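Local coordinates for protein galectin (Xenopus laevis, PDB 3WUC) that binds beta-galactosides such as lactose on one face of a beta-sandwich and, like related galectins, may also recognise laminin, at residues P52-E55 and K60-I63; V37-D42 and L92-E97. One frame throughout, in Å; residues are numbered along the deposited sequence.

In the fold
Contact 1 (52-55 with 60-63) closes the end of the hairpin formed by strands 45-53 and 62-69, while contact 2 (37-42 with 92-97) fills the interior between the two sheets of the galectin sandwich. Their centres lie 19 Å apart and their nearest atoms about 5 Å, without touching. Both reach one sheet, in which strands 36-39 and 45-53 are antiparallel neighbours; 92-97 lies in the other. Contact 1 meets the lactose directly through Arg-53. Contact 2 stands behind the site: the Val-37 side chain is about 12 Å from the galactose, yet Asp-38 is hydrogen-bonded to ND1 of His-49, whose NE2 holds the same sugar.

Contact 1. Residues P52-E55 and K60-I63; sequences PRFE and KNTI. With GAL (beta-D-galactopyranose), chain D; GLC (alpha-D-glucopyranose), chain C.
Arg-53 pairs with Thr-62 through its backbone, while its side chain leaves the partner strand for the lactose. CG sits beside the backbone N (chi1 -67°) and the chain then runs extended to NE, carrying the guanidinium out to the sugar. There the group presents its edge, with glucose O3 lying in its plane: NH1 bonds O3 at 2.6 Å and 155°, and NH2 adds a weak bond to the same oxygen. NH2 also donates to galactose O4 at 2.9 Å and, weakly, to galactose O5. Asp-59, by a salt bridge to NH1, and Asn-51, by a bond to NE, probably fix its rotation. The root of the arginine is held by the hydrogen-bonded antiparallel pair, in which Arg-53 N donates to Thr-62 O at 2.8 Å and Thr-62 N returns a bond to Arg-53 O. Asn-61 also faces Arg-53, a G1 beta bulge, and its N bonds Phe-54 O at 2.9 Å. On the other face Pro-52 CB packs against Ile-63 CG1 at 4.3 Å, and Glu-55 and Lys-60 run side by side, OE2 and NZ 4.0 Å apart, too far for a salt bridge. Asp-59 probably balances part of the positive charge and helps to set the direction of the guanidinium, whose one edge serves O3 of glucose and O4 and O5 of galactose.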
loop_
_atom_site.group_PDB
_atom_site.type_symbol
_atom_site.label_atom_id
_atom_site.label_comp_id
_atom_site.label_asym_id
_atom_site.label_seq_id
_atom_site.Cartn_x
_atom_site.Cartn_y
_atom_site.Cartn_z
ATOM N N PRO B 52 18.622 -7.515 12.701
ATOM C CA PRO B 52 18.993 -6.427 13.586
ATOM C C PRO B 52 18.915 -6.824 15.057
ATOM O O PRO B 52 17.966 -7.400 15.521
ATOM C CB PRO B 52 17.970 -5.337 13.220
ATOM C CG PRO B 52 17.422 -5.676 11.838
ATOM C CD PRO B 52 17.429 -7.213 11.916
ATOM N N ARG B 53 20.029 -6.551 15.794
ATOM C CA ARG B 53 20.197 -6.896 17.193
ATOM C C ARG B 53 20.295 -5.642 18.039
ATOM O O ARG B 53 21.248 -4.856 17.876
ATOM C CB ARG B 53 21.468 -7.654 17.412
ATOM C CG ARG B 53 21.352 -9.044 16.703
ATOM C CD ARG B 53 22.696 -9.771 16.553
ATOM N NE ARG B 53 22.486 -11.121 15.994
ATOM C CZ ARG B 53 23.347 -12.150 16.124
ATOM N NH1 ARG B 53 24.547 -11.969 16.735
ATOM N NH2 ARG B 53 23.034 -13.304 15.616
ATOM N N PHE B 54 19.293 -5.504 18.878
ATOM C CA PHE B 54 19.321 -4.443 19.909
ATOM C C PHE B 54 20.453 -4.785 20.926
ATOM O O PHE B 54 21.349 -3.963 21.178
ATOM C CB PHE B 54 17.937 -4.243 20.561
ATOM C CG PHE B 54 16.904 -3.833 19.600
ATOM C CD1 PHE B 54 16.797 -2.516 19.217
ATOM C CD2 PHE B 54 16.037 -4.773 19.043
ATOM C CE1 PHE B 54 15.798 -2.111 18.320
ATOM C CE2 PHE B 54 15.060 -4.373 18.142
ATOM C CZ PHE B 54 14.954 -3.015 17.807
ATOM N N GLU B 55 20.377 -5.961 21.502
ATOM C CA GLU B 55 21.456 -6.536 22.308
ATOM C C GLU B 55 21.375 -8.052 22.288
ATOM O O GLU B 55 20.484 -8.625 22.862
ATOM C CB GLU B 55 21.339 -5.985 23.752
ATOM C CG GLU B 55 22.674 -5.759 24.426
ATOM C CD GLU B 55 22.567 -4.901 25.680
ATOM O OE1 GLU B 55 22.713 -5.481 26.779
ATOM O OE2 GLU B 55 22.311 -3.664 25.574
ATOM N N LYS B 60 25.494 -5.047 19.932
ATOM C CA LYS B 60 24.624 -4.009 20.442
ATOM C C LYS B 60 24.246 -3.022 19.321
ATOM O O LYS B 60 25.118 -2.438 18.702
ATOM C CB LYS B 60 25.377 -3.217 21.551
ATOM C CG LYS B 60 24.538 -2.129 22.168
ATOM C CD LYS B 60 25.450 -1.171 22.936
ATOM C CE LYS B 60 24.869 -0.807 24.297
ATOM N NZ LYS B 60 23.575 -0.116 24.108
ATOM N N ASN B 61 22.958 -2.820 19.065
ATOM C CA ASN B 61 22.518 -1.926 17.981
ATOM C C ASN B 61 23.254 -2.128 16.671
ATOM O O ASN B 61 23.784 -1.213 16.025
ATOM C CB ASN B 61 22.540 -0.451 18.424
ATOM C CG ASN B 61 21.691 -0.193 19.629
ATOM O OD1 ASN B 61 22.073 0.637 20.506
ATOM N ND2 ASN B 61 20.626 -0.869 19.760
ATOM N N THR B 62 23.286 -3.427 16.262
ATOM C CA THR B 62 24.050 -3.866 15.112
ATOM C C THR B 62 23.183 -4.816 14.276
ATOM O O THR B 62 22.477 -5.628 14.895
ATOM C CB THR B 62 25.311 -4.633 15.571
ATOM O OG1 THR B 62 26.152 -3.714 16.287
ATOM C CG2 THR B 62 26.105 -5.095 14.442
ATOM N N ILE B 63 23.274 -4.640 12.950
ATOM C CA ILE B 63 22.656 -5.584 12.018
ATOM C C ILE B 63 23.633 -6.698 11.732
ATOM O O ILE B 63 24.753 -6.485 11.227
ATOM C CB ILE B 63 22.180 -4.916 10.728
ATOM C CG1 ILE B 63 21.286 -3.741 11.038
ATOM C CG2 ILE B 63 21.422 -5.910 9.893
ATOM C CD1 ILE B 63 20.854 -2.938 9.834
HETATM C C1 GAL D . 23.435 -17.038 15.937
HETATM C C2 GAL D . 21.999 -16.911 16.370
HETATM C C3 GAL D . 21.066 -17.232 15.225
HETATM C C4 GAL D . 21.457 -16.399 14.009
HETATM C C5 GAL D . 22.961 -16.616 13.725
HETATM C C6 GAL D . 23.390 -15.770 12.543
HETATM O O2 GAL D . 21.795 -17.910 17.401
HETATM O O3 GAL D . 19.724 -17.133 15.614
HETATM O O4 GAL D . 21.106 -15.008 14.220
HETATM O O5 GAL D . 23.695 -16.186 14.859
HETATM O O6 GAL D . 24.782 -15.863 12.286
HETATM C C1 GLC C . 28.232 -16.487 18.173
HETATM C C2 GLC C . 27.739 -15.260 17.391
HETATM C C3 GLC C . 26.206 -15.321 17.381
HETATM C C4 GLC C . 25.604 -16.643 16.891
HETATM C C5 GLC C . 26.236 -17.812 17.662
HETATM C C6 GLC C . 25.827 -19.150 17.035
HETATM O O1 GLC C . 27.780 -16.264 19.485
HETATM O O2 GLC C . 28.158 -14.078 18.039
HETATM O O3 GLC C . 25.791 -14.286 16.460
HETATM O O4 GLC C . 24.169 -16.608 17.078
HETATM O O5 GLC C . 27.682 -17.687 17.654
HETATM O O6 GLC C . 26.042 -19.429 15.616
#

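Contact 2. Residues V37-D42 and L92-E97; sequences VDLGTD and LIFDFE
Asp-38 OD1 is hydrogen-bonded to His-49 ND1, on the opposite side of strand 37-39 from Val-37 and Leu-39, the two residues that touch Leu-92 and Phe-94. The alternation divides the strand: the carboxylate turns to the sugar-binding face, and the aliphatic groups turn into the sandwich. No hydrogen bond spans the contact, as expected for strands of two different sheets whose axes approach to 10.1 Å and differ by 15° in direction, both running the same way.

The Phe-94 ring bridges this gap. Leu-39 CD1 stands 3.7 Å from the ring centroid and only 7° off the ring normal, a CH-pi contact centred over one face; the six ring carbons are therefore almost equally far from it. The second methyl, CD2, lies nearer the root of the ring, 4.0 Å from Phe-94 CB, so the leucine fork covers both the ring and its stem. Val-37 meets the far end of the ring obliquely, with CG1 3.9 Å from Phe-94 CE1. Because CG1 is anti to the backbone N (chi1 -179°), the other methyl, CG2, is turned beside that N and goes to a different partner, Leu-92 CD1, at 4.0 Å; the two side chains run alongside each other, pointing opposite ways.

Val-102 of strand 99-103 also touches Phe-94, and Val-22 and Ile-121 touch Leu-39, so both sheets contribute to the surrounding hydrophobic core. All four touching residues are buried and their meeting atoms are carbon, which implies that dispersion and hydrophobic burial hold the sheets here. Asp-38, on the opposite side of the strand from this core, is a second-shell residue that probably orients the galactose-binding imidazole of His-49.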
loop_
_atom_site.group_PDB
_atom_site.type_symbol
_atom_site.label_atom_id
_atom_site.label_comp_id
_atom_site.label_asym_id
_atom_site.label_seq_id
_atom_site.Cartn_x
_atom_site.Cartn_y
_atom_site.Cartn_z
ATOM N N VAL B 37 14.268 -10.919 9.544
ATOM C CA VAL B 37 13.539 -11.283 8.313
ATOM C C VAL B 37 14.489 -12.148 7.507
ATOM O O VAL B 37 15.654 -11.840 7.282
ATOM C CB VAL B 37 13.125 -10.048 7.458
ATOM C CG1 VAL B 37 12.366 -10.547 6.227
ATOM C CG2 VAL B 37 12.247 -9.128 8.245
ATOM N N ASP B 38 14.020 -13.356 7.167
ATOM C CA ASP B 38 14.790 -14.377 6.505
ATOM C C ASP B 38 14.213 -14.691 5.149
ATOM O O ASP B 38 12.981 -14.773 4.939
ATOM C CB ASP B 38 14.709 -15.703 7.255
ATOM C CG ASP B 38 15.314 -15.670 8.631
ATOM O OD1 ASP B 38 16.286 -14.888 8.872
ATOM O OD2 ASP B 38 14.848 -16.444 9.488
ATOM N N LEU B 39 15.071 -14.849 4.203
ATOM C CA LEU B 39 14.771 -15.195 2.814
ATOM C C LEU B 39 15.537 -16.389 2.347
ATOM O O LEU B 39 16.766 -16.480 2.581
ATOM C CB LEU B 39 15.022 -13.981 1.863
ATOM C CG LEU B 39 14.178 -12.725 2.103
ATOM C CD1 LEU B 39 14.650 -11.841 3.260
ATOM C CD2 LEU B 39 14.287 -11.992 0.791
ATOM N N GLY B 40 14.891 -17.347 1.669
ATOM C CA GLY B 40 15.632 -18.479 1.142
ATOM C C GLY B 40 14.725 -19.467 0.509
ATOM O O GLY B 40 13.725 -19.110 -0.111
ATOM N N THR B 41 15.156 -20.727 0.566
ATOM C CA THR B 41 14.331 -21.814 0.019
ATOM C C THR B 41 13.542 -22.531 1.046
ATOM O O THR B 41 12.467 -23.074 0.658
ATOM C CB THR B 41 15.233 -22.750 -0.841
ATOM O OG1 THR B 41 16.173 -23.364 0.014
ATOM C CG2 THR B 41 16.005 -22.081 -1.720
ATOM N N ASP B 42 13.929 -22.558 2.324
ATOM C CA ASP B 42 13.250 -23.118 3.469
ATOM C C ASP B 42 14.042 -22.679 4.671
ATOM O O ASP B 42 15.113 -21.922 4.558
ATOM C CB ASP B 42 13.179 -24.700 3.338
ATOM C CG ASP B 42 14.593 -25.370 3.192
ATOM O OD1 ASP B 42 15.440 -25.133 4.019
ATOM O OD2 ASP B 42 14.848 -26.074 2.226
ATOM N N LEU B 92 11.591 -3.104 5.574
ATOM C CA LEU B 92 12.792 -3.559 4.918
ATOM C C LEU B 92 12.453 -3.989 3.508
ATOM O O LEU B 92 11.420 -4.657 3.319
ATOM C CB LEU B 92 13.426 -4.751 5.716
ATOM C CG LEU B 92 13.990 -4.408 7.124
ATOM C CD1 LEU B 92 14.293 -5.697 7.908
ATOM C CD2 LEU B 92 15.288 -3.677 6.916
ATOM N N ILE B 93 13.243 -3.607 2.540
ATOM C CA ILE B 93 12.998 -3.962 1.138
ATOM C C ILE B 93 14.225 -4.756 0.669
ATOM O O ILE B 93 15.358 -4.378 0.904
ATOM C CB ILE B 93 12.742 -2.731 0.261
ATOM C CG1 ILE B 93 11.519 -2.042 0.793
ATOM C CG2 ILE B 93 12.565 -3.171 -1.142
ATOM C CD1 ILE B 93 11.314 -0.716 0.089
ATOM N N PHE B 94 14.004 -5.880 -0.000
ATOM C CA PHE B 94 15.095 -6.742 -0.492
ATOM C C PHE B 94 15.020 -6.840 -1.987
ATOM O O PHE B 94 14.022 -7.334 -2.507
ATOM C CB PHE B 94 14.978 -8.138 0.140
ATOM C CG PHE B 94 14.981 -8.153 1.648
ATOM C CD1 PHE B 94 13.896 -7.908 2.406
ATOM C CD2 PHE B 94 16.198 -8.399 2.295
ATOM C CE1 PHE B 94 13.902 -7.879 3.794
ATOM C CE2 PHE B 94 16.215 -8.419 3.721
ATOM C CZ PHE B 94 15.125 -8.172 4.410
ATOM N N ASP B 95 16.037 -6.401 -2.686
ATOM C CA ASP B 95 16.139 -6.494 -4.142
ATOM C C ASP B 95 16.885 -7.788 -4.457
ATOM O O ASP B 95 18.011 -7.939 -4.034
ATOM C CB ASP B 95 16.997 -5.362 -4.736
ATOM C CG ASP B 95 16.434 -4.040 -4.600
ATOM O OD1 ASP B 95 15.222 -3.968 -4.287
ATOM O OD2 ASP B 95 17.252 -3.047 -4.791
ATOM N N PHE B 96 16.255 -8.750 -5.090
ATOM C CA PHE B 96 16.896 -9.999 -5.400
ATOM C C PHE B 96 17.621 -9.949 -6.740
ATOM O O PHE B 96 16.989 -9.776 -7.798
ATOM C CB PHE B 96 15.832 -11.042 -5.401
ATOM C CG PHE B 96 16.305 -12.454 -5.634
ATOM C CD1 PHE B 96 17.541 -12.872 -5.257
ATOM C CD2 PHE B 96 15.420 -13.356 -6.176
ATOM C CE1 PHE B 96 17.960 -14.225 -5.481
ATOM C CE2 PHE B 96 15.753 -14.705 -6.380
ATOM C CZ PHE B 96 17.049 -15.155 -6.022
ATOM N N GLU B 97 18.977 -10.060 -6.676
ATOM C CA GLU B 97 19.853 -10.109 -7.835
ATOM C C GLU B 97 20.976 -11.037 -7.396
ATOM O O GLU B 97 21.015 -11.502 -6.220
ATOM C CB GLU B 97 20.370 -8.703 -8.212
ATOM C CG GLU B 97 19.270 -7.700 -8.503
ATOM C CD GLU B 97 18.570 -7.873 -9.826
ATOM O OE1 GLU B 97 18.924 -8.798 -10.565
ATOM O OE2 GLU B 97 17.625 -7.091 -10.130
#